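Local coordinates for protein CLPV1 (Pseudomonas aeruginosa, PDB 4UQW) that probably serves as the ATPase that disassembles the contracted sheath of a type VI secretion system, represented here by its N domain, at residues S62-A76 / T134-E146. Numbering follows the deposited sequence. Where two conformers were deposited one is given.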
# COMPACT_ATOMS: atom_id res chain seq x y z
N SER A 62 11.43 7.07 -9.17
CA SER A 62 10.61 8.28 -9.23
C SER A 62 11.33 9.50 -8.70
O SER A 62 10.79 10.60 -8.73
CB SER A 62 9.33 8.11 -8.42
OG SER A 62 8.49 7.09 -8.99
N GLY A 63 12.54 9.32 -8.17
CA GLY A 63 13.27 10.46 -7.62
C GLY A 63 12.79 10.95 -6.26
O GLY A 63 12.99 12.10 -5.88
N ILE A 64 12.10 10.07 -5.53
CA ILE A 64 11.74 10.34 -4.13
C ILE A 64 12.95 10.16 -3.25
O ILE A 64 13.81 9.32 -3.51
CB ILE A 64 10.57 9.39 -3.68
CG1 ILE A 64 9.26 9.90 -4.27
CG2 ILE A 64 10.47 9.27 -2.15
CD1 ILE A 64 8.04 8.90 -4.09
N ASP A 65 13.06 11.01 -2.21
CA ASP A 65 14.13 10.87 -1.22
C ASP A 65 13.67 9.80 -0.23
O ASP A 65 12.76 10.02 0.58
CB ASP A 65 14.37 12.24 -0.51
CG ASP A 65 15.34 12.14 0.64
OD1 ASP A 65 15.83 11.03 0.96
OD2 ASP A 65 15.65 13.19 1.26
N PRO A 66 14.28 8.60 -0.29
CA PRO A 66 13.75 7.54 0.59
C PRO A 66 13.93 7.84 2.06
O PRO A 66 13.13 7.36 2.87
CB PRO A 66 14.57 6.30 0.20
CG PRO A 66 15.79 6.84 -0.49
CD PRO A 66 15.44 8.18 -1.10
N ALA A 67 14.94 8.66 2.40
CA ALA A 67 15.13 8.99 3.80
C ALA A 67 14.02 9.96 4.24
O ALA A 67 13.53 9.90 5.38
CB ALA A 67 16.51 9.60 4.02
N ARG A 68 13.64 10.87 3.37
CA ARG A 68 12.54 11.76 3.73
C ARG A 68 11.23 11.00 3.90
O ARG A 68 10.45 11.24 4.82
CB ARG A 68 12.39 12.87 2.69
CG ARG A 68 11.16 13.75 2.91
CD ARG A 68 11.41 14.74 3.98
NE ARG A 68 12.62 15.51 3.78
CZ ARG A 68 13.14 16.32 4.70
NH1 ARG A 68 12.50 16.46 5.87
NH2 ARG A 68 14.25 16.93 4.43
N LEU A 69 10.98 10.06 2.98
CA LEU A 69 9.78 9.25 3.03
C LEU A 69 9.77 8.49 4.34
O LEU A 69 8.73 8.44 5.00
CB LEU A 69 9.71 8.28 1.79
CG LEU A 69 8.55 7.29 1.87
CD1 LEU A 69 7.24 8.07 1.97
CD2 LEU A 69 8.64 6.42 0.58
N ALA A 70 10.92 7.91 4.72
CA ALA A 70 10.96 7.14 5.97
C ALA A 70 10.63 8.03 7.18
O ALA A 70 9.86 7.63 8.07
CB ALA A 70 12.33 6.52 6.15
N LYS A 71 11.17 9.24 7.18
CA LYS A 71 10.93 10.21 8.24
C LYS A 71 9.42 10.55 8.30
O LYS A 71 8.78 10.62 9.38
CB LYS A 71 11.75 11.49 8.02
CG LYS A 71 11.57 12.58 9.04
CD LYS A 71 12.53 13.71 8.69
CE LYS A 71 12.55 14.78 9.75
NZ LYS A 71 11.22 15.41 9.85
N ASP A 72 8.85 10.82 7.13
CA ASP A 72 7.46 11.18 7.09
C ASP A 72 6.54 10.04 7.56
O ASP A 72 5.54 10.31 8.26
CB ASP A 72 7.06 11.59 5.65
CG ASP A 72 7.64 12.96 5.25
OD1 ASP A 72 8.10 13.76 6.12
OD2 ASP A 72 7.72 13.26 4.03
N LEU A 73 6.83 8.80 7.15
CA LEU A 73 5.97 7.70 7.55
C LEU A 73 6.08 7.46 9.03
O LEU A 73 5.04 7.18 9.70
CB LEU A 73 6.32 6.40 6.79
CG LEU A 73 6.08 6.52 5.27
CD1 LEU A 73 6.49 5.16 4.67
CD2 LEU A 73 4.61 6.81 4.95
N THR A 74 7.28 7.56 9.59
CA THR A 74 7.50 7.39 11.04
C THR A 74 6.72 8.43 11.81
O THR A 74 6.02 8.16 12.81
CB THR A 74 8.97 7.50 11.41
OG1 THR A 74 9.69 6.39 10.85
CG2 THR A 74 9.12 7.56 12.91
N GLU A 75 6.80 9.68 11.35
CA GLU A 75 6.06 10.74 12.01
C GLU A 75 4.52 10.55 11.92
O GLU A 75 3.81 10.73 12.94
CB GLU A 75 6.51 12.11 11.48
CG GLU A 75 7.97 12.34 11.89
CD GLU A 75 8.53 13.69 11.47
OE1 GLU A 75 7.73 14.47 10.90
OE2 GLU A 75 9.75 13.97 11.74
N ALA A 76 4.01 10.13 10.75
CA ALA A 76 2.58 9.84 10.62
C ALA A 76 2.17 8.71 11.56
O ALA A 76 1.10 8.76 12.18
CB ALA A 76 2.25 9.47 9.15
N THR A 134 -0.68 11.27 -0.26
CA THR A 134 0.19 12.45 -0.18
C THR A 134 0.11 13.11 1.18
O THR A 134 1.03 13.76 1.59
CB THR A 134 -0.13 13.47 -1.32
OG1 THR A 134 -1.47 13.99 -1.18
CG2 THR A 134 -0.02 12.78 -2.68
N GLY A 135 -0.99 12.89 1.90
CA GLY A 135 -1.10 13.33 3.28
C GLY A 135 -0.05 12.68 4.17
O GLY A 135 0.45 13.33 5.09
N LEU A 136 0.32 11.44 3.89
CA LEU A 136 1.38 10.75 4.61
C LEU A 136 2.75 11.33 4.32
O LEU A 136 3.58 11.51 5.22
CB LEU A 136 1.36 9.26 4.28
CG LEU A 136 0.07 8.53 4.66
CD1 LEU A 136 0.18 7.06 4.31
CD2 LEU A 136 -0.19 8.70 6.15
N SER A 137 3.01 11.63 3.05
CA SER A 137 4.29 12.26 2.68
C SER A 137 4.12 13.03 1.40
O SER A 137 3.66 12.47 0.39
CB SER A 137 5.39 11.20 2.46
OG SER A 137 6.60 11.85 2.05
N ALA A 138 4.55 14.30 1.44
CA ALA A 138 4.59 15.07 0.22
C ALA A 138 5.52 14.46 -0.82
O ALA A 138 5.35 14.75 -2.02
CB ALA A 138 5.02 16.50 0.52
N GLU A 139 6.42 13.55 -0.43
CA GLU A 139 7.26 12.85 -1.42
C GLU A 139 6.39 12.13 -2.44
O GLU A 139 6.74 12.00 -3.61
CB GLU A 139 8.21 11.80 -0.78
CG GLU A 139 9.34 12.47 0.06
CD GLU A 139 10.20 13.35 -0.81
OE1 GLU A 139 10.83 12.90 -1.77
OE2 GLU A 139 10.33 14.59 -0.51
N PHE A 140 5.24 11.62 -2.00
CA PHE A 140 4.42 10.87 -2.97
C PHE A 140 3.78 11.73 -4.06
O PHE A 140 3.32 11.19 -5.08
CB PHE A 140 3.31 10.09 -2.26
CG PHE A 140 3.80 8.92 -1.44
CD1 PHE A 140 4.50 7.88 -2.03
CD2 PHE A 140 3.48 8.83 -0.08
CE1 PHE A 140 4.89 6.76 -1.28
CE2 PHE A 140 3.83 7.69 0.65
CZ PHE A 140 4.53 6.66 0.05
N ALA A 141 3.76 13.06 -3.91
CA ALA A 141 3.35 13.91 -5.00
C ALA A 141 4.31 13.88 -6.16
O ALA A 141 3.97 14.30 -7.28
CB ALA A 141 3.15 15.35 -4.50
N LYS A 142 5.49 13.32 -5.95
CA LYS A 142 6.47 13.17 -7.05
C LYS A 142 6.14 11.97 -7.96
O LYS A 142 6.68 11.86 -9.08
CB LYS A 142 7.88 13.01 -6.47
CG LYS A 142 8.37 14.26 -5.70
CD LYS A 142 9.69 14.06 -5.02
CE LYS A 142 9.98 15.34 -4.22
NZ LYS A 142 11.27 15.28 -3.54
N LEU A 143 5.26 11.08 -7.52
CA LEU A 143 4.88 9.95 -8.37
C LEU A 143 4.09 10.41 -9.56
O LEU A 143 3.22 11.26 -9.46
CB LEU A 143 4.06 8.92 -7.61
CG LEU A 143 4.76 8.28 -6.43
CD1 LEU A 143 3.74 7.42 -5.72
CD2 LEU A 143 5.93 7.47 -6.92
N LYS A 144 4.35 9.79 -10.70
CA LYS A 144 3.65 10.19 -11.92
C LYS A 144 3.00 8.96 -12.47
O LYS A 144 3.69 8.10 -13.02
CB LYS A 144 4.62 10.79 -12.97
CG LYS A 144 5.34 12.10 -12.55
CD LYS A 144 4.34 13.12 -12.05
CE LYS A 144 5.01 14.26 -11.25
NZ LYS A 144 4.09 14.84 -10.21
N VAL A 145 1.68 8.84 -12.31
CA VAL A 145 1.05 7.56 -12.67
C VAL A 145 1.17 7.24 -14.17
O VAL A 145 1.18 6.07 -14.54
CB VAL A 145 -0.44 7.53 -12.19
CG1 VAL A 145 -1.33 8.46 -13.01
CG2 VAL A 145 -1.01 6.07 -12.24
N GLU A 146 1.26 8.25 -15.04
CA GLU A 146 1.41 7.98 -16.46
C GLU A 146 2.73 7.27 -16.75
O GLU A 146 2.80 6.37 -17.61
CB GLU A 146 1.35 9.30 -17.27
CG GLU A 146 0.08 10.13 -17.08
CD GLU A 146 -1.20 9.35 -17.30
OE1 GLU A 146 -1.21 8.45 -18.18
OE2 GLU A 146 -2.20 9.63 -16.60
O HOH W 1 6.55 8.12 -10.84
O HOH W 2 8.85 11.04 -10.66
O HOH W 3 4.24 12.74 8.21
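Leu69 and Phe140 form the tight, buried side of this contact; the two side chains cross at about a right angle, Leu69 CD1 lying 3.6 Å from Phe140 CZ. With the CG of Leu69 anti to its own backbone N, chi1 173° sends the branch toward the ring, CD1 coming closer than CD2. Leu73 CD2 comes to the ring's edge, near its plane, while Ile64 CD1 touches both the ring and Leu143, 3.8 Å from Leu143 CD2. Branched aliphatic chains suit these places because they fill the angles round a flat ring; helices 40-49 and 54-61 close over the same cluster through Phe44, Leu48 and Val59.

Asp72 and the buried Ser137 mark the border between this cluster and solvent. Asp72 OD2 accepts a hydrogen bond from Ser137 OG through its anti lone pair, at 2.7 Å. The same hydroxyl accepts from Glu139 N, making an ST turn, so a short serine both starts the 3-10 segment 138-142 and ties it to helix 66-79. On the open side, Glu139, bent at chi2 (-61°), lays its CG against Arg68 CG and brings OE1 to Asp65 N at 3.0 Å in a nearly straight bond. Lys142 NZ reaches that oxygen from the opposite face of the carboxylate, a salt bridge likely to stabilise its negative charge; a long lysine suits this solvent-facing place, since its chain can run past Ile64 and still reach the carboxylate. Near exposed Gly63, whose positive phi favours glycine in a Schellman motif, one water links Ser62 O with Lys142 O, while Ser62 still packs on Leu143 CD2.

This belongs to the mostly helical Clp amino-terminal domain, the linker between helices 127-136 and 145-150 packing on helix 66-79 and its leading loop.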